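Microcin B17-processing protein McbD (PDB 6GRH) is needed to process the inactive microcin B17 precursor McbA into the active peptide antibiotic, and belongs to the YcaO cyclodehydratase family. Local coordinates at residues 86-91 and 123-128; 77-82 and 108-113; 329-334 and 360-365; 142-147 and 369-374. The protein carries 1 engineered substitution. All blocks are in the same frame, centred on the assembly; numbering follows the deposited sequence.

Contacts 1 and 2 lie side by side, centres about 8 Å apart, because strands 108-115 and 121-125 are antiparallel neighbours in one sheet and helices 76-79 and 82-95 follow each other along the chain. Helix 82-95 also touches the loop 360-365 of contact 3 (centres of contacts 1 and 3 about 14 Å apart) and residues of contact 4 (centres of 1 and 4 about 12 Å apart). Contacts 3 and 4, with centres about 17 Å apart, still touch through probable hydrogen bonds, His365 NE2 to Ala371 O at 2.7 Å and Asn373 ND2 to Phe362 O at 2.8 Å; along the chain contact 3 is nested within the loop that contact 4 closes. All eight segments lie in the YcaO family region.

Contact 1 (86-91 and 123-128); sequences KAFTEA and EIPAVI
In Phe88 CG (chi1 -84°), and in Ile128 CG1 (chi1 -58°), stands anti to the carbonyl carbon, which turns the two side chains toward each other, and an extended chi2 of 166° then carries the Ile128 methyl outwards to the phenyl ring. That methyl, CD1, arrives at the ring edge, close to the ring plane, 3.5 Å from Phe88 CE1. A different approach is made by Pro125, whose CD lies over one face of the same ring, displaced toward the rim and 4.1 Å from Phe88 CE1. The third partner is Ile124, which brings its branch methyl CG2 obliquely to within 4.1 Å of Phe88 CZ at the far end of the ring. One aromatic side chain from helix 82-95 is thus met by three aliphatic ones from the end of strand 121-125 and the turn after it. In that turn a weak backbone bond from Ile128 N to Pro125 O accompanies the bend that sets the isoleucine beside the proline. The sulfur-bearing side chain of Met80 and the ring of Pro360 also pack on Phe88, while Ile124 touches Val111 and Ala113 of the adjoining strand. Helix and sheet are joined here by packing of a hydrophobic core within the YcaO fold. With no hydrogen bond between the two segments and every touching residue buried, their cohesion comes from dispersion and exclusion of water, so it depends on shape fit rather than on bond direction.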
loop_
_atom_site.group_PDB
_atom_site.type_symbol
_atom_site.label_atom_id
_atom_site.label_comp_id
_atom_site.label_asym_id
_atom_site.label_seq_id
_atom_site.Cartn_x
_atom_site.Cartn_y
_atom_site.Cartn_z
ATOM N N LYS E 86 -37.573 30.925 -46.880
ATOM C CA LYS E 86 -37.904 32.361 -46.907
ATOM C C LYS E 86 -37.436 33.089 -45.632
ATOM O O LYS E 86 -36.874 34.189 -45.710
ATOM C CB LYS E 86 -39.413 32.566 -47.122
ATOM C CG LYS E 86 -39.845 34.005 -47.378
ATOM N N ALA E 87 -37.669 32.482 -44.469
ATOM C CA ALA E 87 -37.205 33.048 -43.205
ATOM C C ALA E 87 -35.666 33.143 -43.117
ATOM O O ALA E 87 -35.135 34.118 -42.583
ATOM C CB ALA E 87 -37.740 32.231 -42.036
ATOM N N PHE E 88 -34.959 32.131 -43.614
ATOM C CA PHE E 88 -33.493 32.207 -43.678
ATOM C C PHE E 88 -33.054 33.342 -44.588
ATOM O O PHE E 88 -32.179 34.130 -44.203
ATOM C CB PHE E 88 -32.845 30.880 -44.105
ATOM C CG PHE E 88 -32.648 29.911 -42.965
ATOM C CD1 PHE E 88 -31.582 30.070 -42.080
ATOM C CD2 PHE E 88 -33.524 28.852 -42.768
ATOM C CE1 PHE E 88 -31.393 29.189 -41.008
ATOM C CE2 PHE E 88 -33.335 27.957 -41.703
ATOM C CZ PHE E 88 -32.267 28.127 -40.830
ATOM N N THR E 89 -33.676 33.434 -45.768
ATOM C CA THR E 89 -33.381 34.509 -46.728
ATOM C C THR E 89 -33.528 35.880 -46.083
ATOM O O THR E 89 -32.679 36.730 -46.264
ATOM C CB THR E 89 -34.302 34.452 -47.962
ATOM O OG1 THR E 89 -34.237 33.144 -48.549
ATOM C CG2 THR E 89 -33.891 35.492 -48.994
ATOM N N GLU E 90 -34.609 36.080 -45.327
ATOM C CA GLU E 90 -34.845 37.351 -44.634
ATOM C C GLU E 90 -33.846 37.584 -43.490
ATOM O O GLU E 90 -33.474 38.730 -43.233
ATOM C CB GLU E 90 -36.304 37.457 -44.149
ATOM C CG GLU E 90 -37.345 37.539 -45.287
ATOM C CD GLU E 90 -36.982 38.530 -46.385
ATOM O OE1 GLU E 90 -37.016 39.749 -46.124
ATOM O OE2 GLU E 90 -36.655 38.114 -47.525
ATOM N N ALA E 91 -33.388 36.514 -42.833
ATOM C CA ALA E 91 -32.294 36.630 -41.864
ATOM C C ALA E 91 -30.988 37.033 -42.555
ATOM O O ALA E 91 -30.377 38.029 -42.182
ATOM C CB ALA E 91 -32.103 35.335 -41.075
ATOM N N GLU E 123 -32.219 20.107 -44.227
ATOM C CA GLU E 123 -30.909 20.628 -43.946
ATOM C C GLU E 123 -30.978 22.120 -43.663
ATOM O O GLU E 123 -31.939 22.801 -44.031
ATOM C CB GLU E 123 -29.960 20.322 -45.108
ATOM C CG GLU E 123 -29.602 18.854 -45.213
ATOM C CD GLU E 123 -28.951 18.484 -46.524
ATOM O OE1 GLU E 123 -29.483 18.843 -47.589
ATOM O OE2 GLU E 123 -27.905 17.808 -46.492
ATOM N N ILE E 124 -29.955 22.610 -42.982
ATOM C CA ILE E 124 -29.796 24.026 -42.741
ATOM C C ILE E 124 -28.367 24.409 -43.125
ATOM O O ILE E 124 -27.522 23.516 -43.323
ATOM C CB ILE E 124 -30.144 24.405 -41.290
ATOM C CG1 ILE E 124 -29.250 23.675 -40.285
ATOM C CG2 ILE E 124 -31.622 24.108 -41.014
ATOM C CD1 ILE E 124 -29.510 24.106 -38.854
ATOM N N PRO E 125 -28.095 25.725 -43.277
ATOM C CA PRO E 125 -26.744 26.126 -43.658
ATOM C C PRO E 125 -25.713 25.809 -42.605
ATOM O O PRO E 125 -25.880 26.170 -41.440
ATOM C CB PRO E 125 -26.864 27.638 -43.848
ATOM C CG PRO E 125 -28.269 27.821 -44.274
ATOM C CD PRO E 125 -29.032 26.863 -43.404
ATOM N N ALA E 126 -24.647 25.146 -43.044
ATOM C CA ALA E 126 -23.543 24.772 -42.180
ATOM C C ALA E 126 -22.822 25.984 -41.590
ATOM O O ALA E 126 -22.296 25.902 -40.456
ATOM C CB ALA E 126 -22.555 23.906 -42.949
ATOM N N VAL E 127 -22.811 27.099 -42.329
ATOM C CA VAL E 127 -22.131 28.318 -41.884
ATOM C C VAL E 127 -22.637 28.848 -40.519
ATOM O O VAL E 127 -21.901 29.511 -39.784
ATOM C CB VAL E 127 -22.219 29.413 -42.956
ATOM C CG1 VAL E 127 -23.629 30.011 -43.029
ATOM C CG2 VAL E 127 -21.156 30.486 -42.730
ATOM N N ILE E 128 -23.891 28.554 -40.195
ATOM C CA ILE E 128 -24.460 28.948 -38.906
ATOM C C ILE E 128 -23.924 28.096 -37.726
ATOM O O ILE E 128 -23.835 28.585 -36.604
ATOM C CB ILE E 128 -26.008 28.917 -38.962
ATOM C CG1 ILE E 128 -26.484 29.858 -40.075
ATOM C CG2 ILE E 128 -26.618 29.350 -37.630
ATOM C CD1 ILE E 128 -27.930 29.675 -40.457
#

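Contact 2 (77-82 and 108-113); sequences YEMMPP and FKTVRA
Met79 reaches Thr110 and Phe108 with its terminal methyl, and this is the close-packed part of the contact. Its chain leaves the C-terminal residue of the short helix 76-79 with CG anti to the backbone N (chi1 -173°), runs on extended, and bends only at chi3 (-62°), which sets CE 3.7 Å from Thr110 CG2 and 3.8 Å from Phe108 CB. The methionine lies antiparallel alongside the threonine, whose CG2 is also 3.9 Å from Met79 CG, but crosses Phe108 at about a right angle. Phe108 and Thr110, two residues apart, point from the same side of strand 108-115. The phenylalanine ring itself turns to other aromatics, meeting Phe142 and His106 edge-to-face and Phe92 with nearly parallel planes. The outer side is looser: Tyr77 and Glu78 of the helix are exposed, Lys109 points away from the helix, and Glu78 makes a long, weak ion pair with Lys107. Between the two segments the contact is apolar, with no hydrogen bond; a backbone bond between Met79 and Glu123 also ties the helix end to the sheet. Thr110 thus divides its two branches, giving CG2 to the apolar contact and OG1 to weak hydrogen bonds with Gly72 and Glu123.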
loop_
_atom_site.group_PDB
_atom_site.type_symbol
_atom_site.label_atom_id
_atom_site.label_comp_id
_atom_site.label_asym_id
_atom_site.label_seq_id
_atom_site.Cartn_x
_atom_site.Cartn_y
_atom_site.Cartn_z
ATOM N N TYR E 77 -33.753 26.879 -50.973
ATOM C CA TYR E 77 -35.017 26.251 -51.410
ATOM C C TYR E 77 -34.897 24.796 -51.868
ATOM O O TYR E 77 -35.910 24.119 -51.989
ATOM C CB TYR E 77 -35.712 27.094 -52.501
ATOM C CG TYR E 77 -36.406 28.330 -51.971
ATOM C CD1 TYR E 77 -35.682 29.489 -51.694
ATOM C CD2 TYR E 77 -37.794 28.344 -51.755
ATOM C CE1 TYR E 77 -36.303 30.622 -51.203
ATOM C CE2 TYR E 77 -38.427 29.476 -51.263
ATOM C CZ TYR E 77 -37.675 30.616 -50.995
ATOM O OH TYR E 77 -38.280 31.754 -50.514
ATOM N N GLU E 78 -33.688 24.322 -52.148
ATOM C CA GLU E 78 -33.438 22.873 -52.355
ATOM C C GLU E 78 -33.336 22.117 -51.021
ATOM O O GLU E 78 -33.663 20.928 -50.927
ATOM C CB GLU E 78 -32.153 22.659 -53.159
ATOM C CG GLU E 78 -32.308 23.008 -54.638
ATOM C CD GLU E 78 -31.031 23.500 -55.285
ATOM O OE1 GLU E 78 -29.918 23.273 -54.744
ATOM O OE2 GLU E 78 -31.149 24.141 -56.353
ATOM N N MET E 79 -32.924 22.849 -49.993
ATOM C CA MET E 79 -32.430 22.311 -48.731
ATOM C C MET E 79 -33.535 22.066 -47.698
ATOM O O MET E 79 -33.364 21.242 -46.799
ATOM C CB MET E 79 -31.416 23.344 -48.212
ATOM C CG MET E 79 -30.594 23.045 -47.014
ATOM S SD MET E 79 -29.808 24.541 -46.373
ATOM C CE MET E 79 -28.792 25.018 -47.761
ATOM N N MET E 80 -34.633 22.802 -47.808
ATOM C CA MET E 80 -35.696 22.795 -46.815
ATOM C C MET E 80 -37.011 23.194 -47.465
ATOM O O MET E 80 -37.008 23.601 -48.628
ATOM C CB MET E 80 -35.347 23.769 -45.675
ATOM C CG MET E 80 -35.266 25.243 -46.059
ATOM S SD MET E 80 -34.544 26.280 -44.757
ATOM C CE MET E 80 -32.786 25.968 -44.963
ATOM N N PRO E 81 -38.140 23.076 -46.730
ATOM C CA PRO E 81 -39.416 23.610 -47.230
ATOM C C PRO E 81 -39.415 25.123 -47.493
ATOM O O PRO E 81 -38.616 25.854 -46.911
ATOM C CB PRO E 81 -40.406 23.259 -46.108
ATOM C CG PRO E 81 -39.845 22.024 -45.504
ATOM C CD PRO E 81 -38.351 22.213 -45.549
ATOM N N PRO E 82 -40.338 25.598 -48.342
ATOM C CA PRO E 82 -40.277 26.979 -48.826
ATOM C C PRO E 82 -40.412 28.089 -47.773
ATOM O O PRO E 82 -39.737 29.116 -47.900
ATOM C CB PRO E 82 -41.426 27.057 -49.847
ATOM C CG PRO E 82 -42.321 25.914 -49.513
ATOM C CD PRO E 82 -41.434 24.841 -48.969
ATOM N N PHE E 108 -25.217 26.853 -50.468
ATOM C CA PHE E 108 -24.670 26.741 -49.103
ATOM C C PHE E 108 -24.248 25.319 -48.755
ATOM O O PHE E 108 -24.914 24.346 -49.108
ATOM C CB PHE E 108 -25.702 27.177 -48.063
ATOM C CG PHE E 108 -25.969 28.644 -48.053
ATOM C CD1 PHE E 108 -26.976 29.190 -48.839
ATOM C CD2 PHE E 108 -25.201 29.487 -47.264
ATOM C CE1 PHE E 108 -27.225 30.549 -48.819
ATOM C CE2 PHE E 108 -25.441 30.855 -47.247
ATOM C CZ PHE E 108 -26.455 31.388 -48.027
ATOM N N LYS E 109 -23.151 25.209 -48.018
ATOM C CA LYS E 109 -22.787 23.941 -47.398
ATOM C C LYS E 109 -23.921 23.590 -46.413
ATOM O O LYS E 109 -24.490 24.474 -45.785
ATOM C CB LYS E 109 -21.450 24.049 -46.683
ATOM C CG LYS E 109 -20.248 24.406 -47.564
ATOM C CD LYS E 109 -19.927 23.289 -48.539
ATOM C CE LYS E 109 -18.633 23.538 -49.294
ATOM N NZ LYS E 109 -17.435 23.111 -48.517
ATOM N N THR E 110 -24.277 22.317 -46.349
ATOM C CA THR E 110 -25.423 21.843 -45.587
ATOM C C THR E 110 -25.026 20.987 -44.386
ATOM O O THR E 110 -23.976 20.340 -44.366
ATOM C CB THR E 110 -26.323 20.967 -46.469
ATOM O OG1 THR E 110 -25.538 19.917 -47.042
ATOM C CG2 THR E 110 -26.958 21.778 -47.575
ATOM N N VAL E 111 -25.883 21.013 -43.378
ATOM C CA VAL E 111 -25.874 20.043 -42.293
ATOM C C VAL E 111 -27.286 19.563 -42.036
ATOM O O VAL E 111 -28.259 20.279 -42.309
ATOM C CB VAL E 111 -25.303 20.596 -40.967
ATOM C CG1 VAL E 111 -23.821 20.867 -41.120
ATOM C CG2 VAL E 111 -26.036 21.845 -40.493
ATOM N N ARG E 112 -27.365 18.365 -41.462
ATOM C CA ARG E 112 -28.621 17.688 -41.191
ATOM C C ARG E 112 -29.385 18.430 -40.079
ATOM O O ARG E 112 -28.775 19.018 -39.185
ATOM C CB ARG E 112 -28.368 16.207 -40.837
ATOM C CG ARG E 112 -27.773 15.995 -39.442
ATOM C CD ARG E 112 -27.334 14.564 -39.200
ATOM N NE ARG E 112 -26.096 14.227 -39.877
ATOM C CZ ARG E 112 -24.879 14.610 -39.486
ATOM N NH1 ARG E 112 -24.683 15.403 -38.426
ATOM N NH2 ARG E 112 -23.829 14.221 -40.195
ATOM N N ALA E 113 -30.712 18.426 -40.164
ATOM C CA ALA E 113 -31.548 18.981 -39.108
ATOM C C ALA E 113 -32.949 18.411 -39.180
ATOM O O ALA E 113 -33.342 17.816 -40.196
ATOM C CB ALA E 113 -31.584 20.499 -39.202
#

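Contact 3 (329-334 and 360-365); sequences NYLQQI and PDFFLH
The phenyl ring of Phe362 points its far end, CZ, at helix 327-334, where Ile334 and Leu331 come to it obliquely, while Phe168 of helix 157-180 meets it edge-to-face in a T-shaped pair. Ile334 makes the closer approach: its branch methyl CG2 stands 3.6 Å from Phe362 CZ and 4.0 Å from Phe362 CE1. Leu331, one helical turn earlier, offers CD2 at 3.9 Å from the same CZ atom. Both aliphatic chains cross the aromatic one at about a right angle, so that the ring end is set against two neighbouring methyls. In Ile334 CG2 is anti to the backbone N, with CG1 anti to the carbonyl carbon (chi1 -62°), which leaves the shorter branch to do most of the touching. No hydrogen bond joins the two segments, but just beyond the helix Ser335 and Asn337 both bind OD2 of Asp361, fixing the start of the loop beside the apolar patch. Leu331 also rests on Met169, next to Phe168 on the long helix. In sequence the two segments lie before and after strands 339-347 and 350-358, which pair antiparallel across a very short turn: the contact closes the helix before a beta hairpin onto the loop after it.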
loop_
_atom_site.group_PDB
_atom_site.type_symbol
_atom_site.label_atom_id
_atom_site.label_comp_id
_atom_site.label_asym_id
_atom_site.label_seq_id
_atom_site.Cartn_x
_atom_site.Cartn_y
_atom_site.Cartn_z
ATOM N N ASN E 329 -45.312 24.559 -27.414
ATOM C CA ASN E 329 -46.482 25.300 -27.903
ATOM C C ASN E 329 -46.184 26.795 -27.916
ATOM O O ASN E 329 -46.439 27.466 -28.908
ATOM C CB ASN E 329 -47.752 25.024 -27.061
ATOM C CG ASN E 329 -48.370 23.648 -27.342
ATOM O OD1 ASN E 329 -47.901 22.883 -28.200
ATOM N ND2 ASN E 329 -49.416 23.329 -26.618
ATOM N N TYR E 330 -45.621 27.306 -26.828
ATOM C CA TYR E 330 -45.280 28.714 -26.755
ATOM C C TYR E 330 -44.360 29.115 -27.924
ATOM O O TYR E 330 -44.621 30.087 -28.621
ATOM C CB TYR E 330 -44.616 29.026 -25.418
ATOM C CG TYR E 330 -43.983 30.395 -25.371
ATOM C CD1 TYR E 330 -44.761 31.543 -25.144
ATOM C CD2 TYR E 330 -42.608 30.549 -25.584
ATOM C CE1 TYR E 330 -44.179 32.799 -25.104
ATOM C CE2 TYR E 330 -42.018 31.798 -25.556
ATOM C CZ TYR E 330 -42.799 32.918 -25.318
ATOM O OH TYR E 330 -42.196 34.153 -25.282
ATOM N N LEU E 331 -43.286 28.361 -28.128
ATOM C CA LEU E 331 -42.332 28.681 -29.201
ATOM C C LEU E 331 -42.968 28.611 -30.582
ATOM O O LEU E 331 -42.742 29.498 -31.412
ATOM C CB LEU E 331 -41.103 27.767 -29.146
ATOM C CG LEU E 331 -40.156 28.083 -27.985
ATOM C CD1 LEU E 331 -39.104 27.006 -27.809
ATOM C CD2 LEU E 331 -39.528 29.461 -28.125
ATOM N N GLN E 332 -43.773 27.577 -30.814
ATOM C CA GLN E 332 -44.425 27.385 -32.108
ATOM C C GLN E 332 -45.388 28.513 -32.461
ATOM O O GLN E 332 -45.544 28.820 -33.631
ATOM C CB GLN E 332 -45.147 26.037 -32.196
ATOM C CG GLN E 332 -45.519 25.673 -33.628
ATOM C CD GLN E 332 -46.046 24.264 -33.777
ATOM O OE1 GLN E 332 -46.422 23.615 -32.794
ATOM N NE2 GLN E 332 -46.080 23.779 -35.020
ATOM N N GLN E 333 -46.021 29.113 -31.456
ATOM C CA GLN E 333 -46.914 30.275 -31.648
ATOM C C GLN E 333 -46.142 31.477 -32.181
ATOM O O GLN E 333 -46.663 32.240 -32.987
ATOM C CB GLN E 333 -47.656 30.654 -30.349
ATOM C CG GLN E 333 -48.850 29.771 -30.037
ATOM N N ILE E 334 -44.892 31.626 -31.753
ATOM C CA ILE E 334 -44.022 32.668 -32.273
ATOM C C ILE E 334 -43.554 32.307 -33.689
ATOM O O ILE E 334 -43.586 33.148 -34.564
ATOM C CB ILE E 334 -42.832 32.944 -31.320
ATOM C CG1 ILE E 334 -43.353 33.453 -29.961
ATOM C CG2 ILE E 334 -41.845 33.945 -31.946
ATOM C CD1 ILE E 334 -42.374 33.314 -28.810
ATOM N N PRO E 360 -34.119 31.254 -37.659
ATOM C CA PRO E 360 -33.990 32.594 -38.290
ATOM C C PRO E 360 -35.087 33.589 -37.912
ATOM O O PRO E 360 -34.991 34.751 -38.297
ATOM C CB PRO E 360 -34.044 32.279 -39.787
ATOM C CG PRO E 360 -34.910 31.056 -39.862
ATOM C CD PRO E 360 -34.563 30.239 -38.635
ATOM N N ASP E 361 -36.127 33.138 -37.199
ATOM C CA ASP E 361 -37.139 34.029 -36.623
ATOM C C ASP E 361 -36.826 34.559 -35.218
ATOM O O ASP E 361 -37.589 35.369 -34.667
ATOM C CB ASP E 361 -38.494 33.323 -36.644
ATOM C CG ASP E 361 -39.073 33.239 -38.050
ATOM O OD1 ASP E 361 -38.851 34.180 -38.847
ATOM O OD2 ASP E 361 -39.745 32.229 -38.365
ATOM N N PHE E 362 -35.706 34.119 -34.656
ATOM C CA PHE E 362 -35.182 34.631 -33.408
ATOM C C PHE E 362 -33.767 35.129 -33.723
ATOM O O PHE E 362 -33.306 35.032 -34.882
ATOM C CB PHE E 362 -35.123 33.500 -32.370
ATOM C CG PHE E 362 -36.474 33.042 -31.850
ATOM C CD1 PHE E 362 -37.283 32.203 -32.605
ATOM C CD2 PHE E 362 -36.904 33.402 -30.586
ATOM C CE1 PHE E 362 -38.506 31.766 -32.129
ATOM C CE2 PHE E 362 -38.140 32.970 -30.101
ATOM C CZ PHE E 362 -38.933 32.140 -30.870
ATOM N N PHE E 363 -33.066 35.649 -32.722
ATOM C CA PHE E 363 -31.651 36.001 -32.925
ATOM C C PHE E 363 -30.803 34.773 -33.284
ATOM O O PHE E 363 -30.863 33.755 -32.610
ATOM C CB PHE E 363 -31.089 36.726 -31.716
ATOM C CG PHE E 363 -31.720 38.060 -31.496
ATOM C CD1 PHE E 363 -31.325 39.155 -32.263
ATOM C CD2 PHE E 363 -32.724 38.222 -30.560
ATOM C CE1 PHE E 363 -31.904 40.384 -32.077
ATOM C CE2 PHE E 363 -33.303 39.450 -30.358
ATOM C CZ PHE E 363 -32.912 40.538 -31.122
ATOM N N LEU E 364 -30.050 34.863 -34.380
ATOM C CA LEU E 364 -29.190 33.741 -34.809
ATOM C C LEU E 364 -27.927 33.608 -33.962
ATOM O O LEU E 364 -27.344 32.533 -33.888
ATOM C CB LEU E 364 -28.836 33.850 -36.307
ATOM C CG LEU E 364 -29.943 33.358 -37.246
ATOM C CD1 LEU E 364 -29.634 33.708 -38.687
ATOM C CD2 LEU E 364 -30.184 31.864 -37.132
ATOM N N HIS E 365 -27.497 34.692 -33.343
ATOM C CA HIS E 365 -26.372 34.655 -32.427
ATOM C C HIS E 365 -26.494 35.840 -31.469
ATOM O O HIS E 365 -27.425 36.621 -31.601
ATOM C CB HIS E 365 -25.059 34.681 -33.222
ATOM C CG HIS E 365 -24.884 35.902 -34.062
ATOM N ND1 HIS E 365 -24.544 37.125 -33.531
ATOM C CD2 HIS E 365 -24.946 36.076 -35.402
ATOM C CE1 HIS E 365 -24.436 38.010 -34.504
ATOM N NE2 HIS E 365 -24.661 37.395 -35.653
#

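Contact 4 (142-147 and 369-374); sequences FYPDRD and SGAINI
Asp145 and Ala371 bring two irregular backbones together, their CA atoms 6.2 Å apart, with neither segment forming helix or strand. The carboxylate of Asp145 reaches across to the 369-374 segment: OD2 accepts the backbone N-H of Ala371 at 2.6 Å, in a short, nearly straight bond (172° at the hydrogen) that approaches OD2 nearly in line with the bond from CG. In Asp145, CG stands anti to the carbonyl carbon (chi1 -60°), which turns the acid toward the loop. The same OD2 rests 3.3 Å from Gly370 CA, and an apolar edge is added where Pro144 CG meets Ala371 CB at 4.0 Å. A water joins the two main chains a second way, donating to Asp145 O at 2.9 Å and to Ala371 O at 3.0 Å. This water also sits over one face of the Tyr143 ring, displaced toward its rim. In the 369-374 loop the chain then folds into an inverse gamma turn centred on Asn373, closed by a weak bond from Ile374 N to Ile372 O; the turn sits in the C-terminal part of the YcaO region, and contact 4 ties it to the loop that precedes strand 151-154. The amide of Asn373 binds Phe362 O and Leu364 N, joining this turn to the segment of contact 3. Ala371 O has a second donor in His365 NE2, so water and imidazole together grip that carbonyl. On the other segment Arg146 NE makes a weak bond to Pro144 O, and its guanidinium nitrogens bind Asp132 and Asn133.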
loop_
_atom_site.group_PDB
_atom_site.type_symbol
_atom_site.label_atom_id
_atom_site.label_comp_id
_atom_site.label_asym_id
_atom_site.label_seq_id
_atom_site.Cartn_x
_atom_site.Cartn_y
_atom_site.Cartn_z
ATOM N N PHE E 142 -21.985 35.628 -46.257
ATOM C CA PHE E 142 -23.408 35.678 -45.902
ATOM C C PHE E 142 -23.661 35.731 -44.399
ATOM O O PHE E 142 -24.724 36.160 -43.969
ATOM C CB PHE E 142 -24.146 34.458 -46.491
ATOM C CG PHE E 142 -24.177 34.444 -47.994
ATOM C CD1 PHE E 142 -25.190 35.100 -48.686
ATOM C CD2 PHE E 142 -23.192 33.791 -48.719
ATOM C CE1 PHE E 142 -25.211 35.113 -50.082
ATOM C CE2 PHE E 142 -23.206 33.800 -50.115
ATOM C CZ PHE E 142 -24.211 34.460 -50.796
ATOM N N TYR E 143 -22.698 35.265 -43.611
ATOM C CA TYR E 143 -22.902 35.026 -42.181
ATOM C C TYR E 143 -21.539 34.984 -41.501
ATOM O O TYR E 143 -21.035 33.903 -41.190
ATOM C CB TYR E 143 -23.689 33.726 -41.970
ATOM C CG TYR E 143 -24.169 33.522 -40.554
ATOM C CD1 TYR E 143 -25.315 34.143 -40.089
ATOM C CD2 TYR E 143 -23.466 32.707 -39.668
ATOM C CE1 TYR E 143 -25.757 33.956 -38.778
ATOM C CE2 TYR E 143 -23.892 32.527 -38.364
ATOM C CZ TYR E 143 -25.039 33.137 -37.919
ATOM O OH TYR E 143 -25.423 32.940 -36.621
ATOM N N PRO E 144 -20.927 36.165 -41.293
ATOM C CA PRO E 144 -19.536 36.198 -40.831
ATOM C C PRO E 144 -19.358 35.990 -39.337
ATOM O O PRO E 144 -18.277 35.556 -38.930
ATOM C CB PRO E 144 -19.056 37.603 -41.241
ATOM C CG PRO E 144 -20.294 38.437 -41.264
ATOM C CD PRO E 144 -21.411 37.511 -41.677
ATOM N N ASP E 145 -20.383 36.303 -38.545
ATOM C CA ASP E 145 -20.335 36.186 -37.083
ATOM C C ASP E 145 -21.101 34.953 -36.589
ATOM O O ASP E 145 -22.303 34.845 -36.786
ATOM C CB ASP E 145 -20.879 37.464 -36.432
ATOM C CG ASP E 145 -20.086 38.703 -36.830
ATOM O OD1 ASP E 145 -18.850 38.687 -36.740
ATOM O OD2 ASP E 145 -20.678 39.700 -37.274
ATOM N N ARG E 146 -20.377 34.017 -35.973
ATOM C CA ARG E 146 -20.908 32.756 -35.455
ATOM C C ARG E 146 -20.640 32.649 -33.950
ATOM O O ARG E 146 -19.689 33.237 -33.433
ATOM C CB ARG E 146 -20.162 31.573 -36.089
ATOM C CG ARG E 146 -20.474 31.201 -37.533
ATOM C CD ARG E 146 -19.838 32.065 -38.595
ATOM N NE ARG E 146 -18.504 32.550 -38.266
ATOM C CZ ARG E 146 -17.364 31.862 -38.363
ATOM N NH1 ARG E 146 -17.341 30.587 -38.768
ATOM N NH2 ARG E 146 -16.222 32.465 -38.027
ATOM N N ASP E 147 -21.446 31.849 -33.263
ATOM C CA ASP E 147 -21.199 31.503 -31.861
ATOM C C ASP E 147 -21.933 30.235 -31.482
ATOM O O ASP E 147 -22.579 29.620 -32.339
ATOM C CB ASP E 147 -21.519 32.684 -30.923
ATOM C CG ASP E 147 -23.017 32.982 -30.786
ATOM O OD1 ASP E 147 -23.879 32.107 -31.049
ATOM O OD2 ASP E 147 -23.304 34.135 -30.403
ATOM N N SER E 369 -23.244 43.773 -31.827
ATOM C CA SER E 369 -22.218 44.643 -32.437
ATOM C C SER E 369 -21.709 44.105 -33.788
ATOM O O SER E 369 -20.980 44.790 -34.481
ATOM C CB SER E 369 -21.023 44.850 -31.496
ATOM O OG SER E 369 -20.081 43.792 -31.602
ATOM N N GLY E 370 -22.056 42.867 -34.132
ATOM C CA GLY E 370 -21.643 42.268 -35.398
ATOM C C GLY E 370 -22.800 42.254 -36.361
ATOM O O GLY E 370 -23.693 43.059 -36.260
ATOM N N ALA E 371 -22.770 41.309 -37.289
ATOM C CA ALA E 371 -23.759 41.198 -38.351
ATOM C C ALA E 371 -24.875 40.233 -37.892
ATOM O O ALA E 371 -24.703 39.008 -37.863
ATOM C CB ALA E 371 -23.080 40.708 -39.617
ATOM N N ILE E 372 -26.021 40.803 -37.531
ATOM C CA ILE E 372 -27.080 40.064 -36.839
ATOM C C ILE E 372 -28.452 40.348 -37.462
ATOM O O ILE E 372 -28.662 41.412 -38.070
ATOM C CB ILE E 372 -27.076 40.432 -35.337
ATOM C CG1 ILE E 372 -27.859 39.388 -34.513
ATOM C CG2 ILE E 372 -27.611 41.850 -35.116
ATOM C CD1 ILE E 372 -27.638 39.495 -33.018
ATOM N N ASN E 373 -29.360 39.383 -37.334
ATOM C CA ASN E 373 -30.736 39.554 -37.803
ATOM C C ASN E 373 -31.571 40.295 -36.740
ATOM O O ASN E 373 -32.415 39.720 -36.063
ATOM C CB ASN E 373 -31.363 38.226 -38.268
ATOM C CG ASN E 373 -31.472 37.183 -37.173
ATOM O OD1 ASN E 373 -30.520 36.941 -36.414
ATOM N ND2 ASN E 373 -32.632 36.521 -37.112
ATOM N N ILE E 374 -31.322 41.595 -36.637
ATOM C CA ILE E 374 -31.943 42.456 -35.634
ATOM C C ILE E 374 -33.488 42.484 -35.714
ATOM O O ILE E 374 -34.167 42.592 -34.680
ATOM C CB ILE E 374 -31.358 43.895 -35.714
ATOM C CG1 ILE E 374 -31.664 44.699 -34.439
ATOM C CG2 ILE E 374 -31.837 44.630 -36.964
ATOM C CD1 ILE E 374 -31.010 44.152 -33.189
HETATM O O HOH W 1 -23.264 36.560 -38.879
#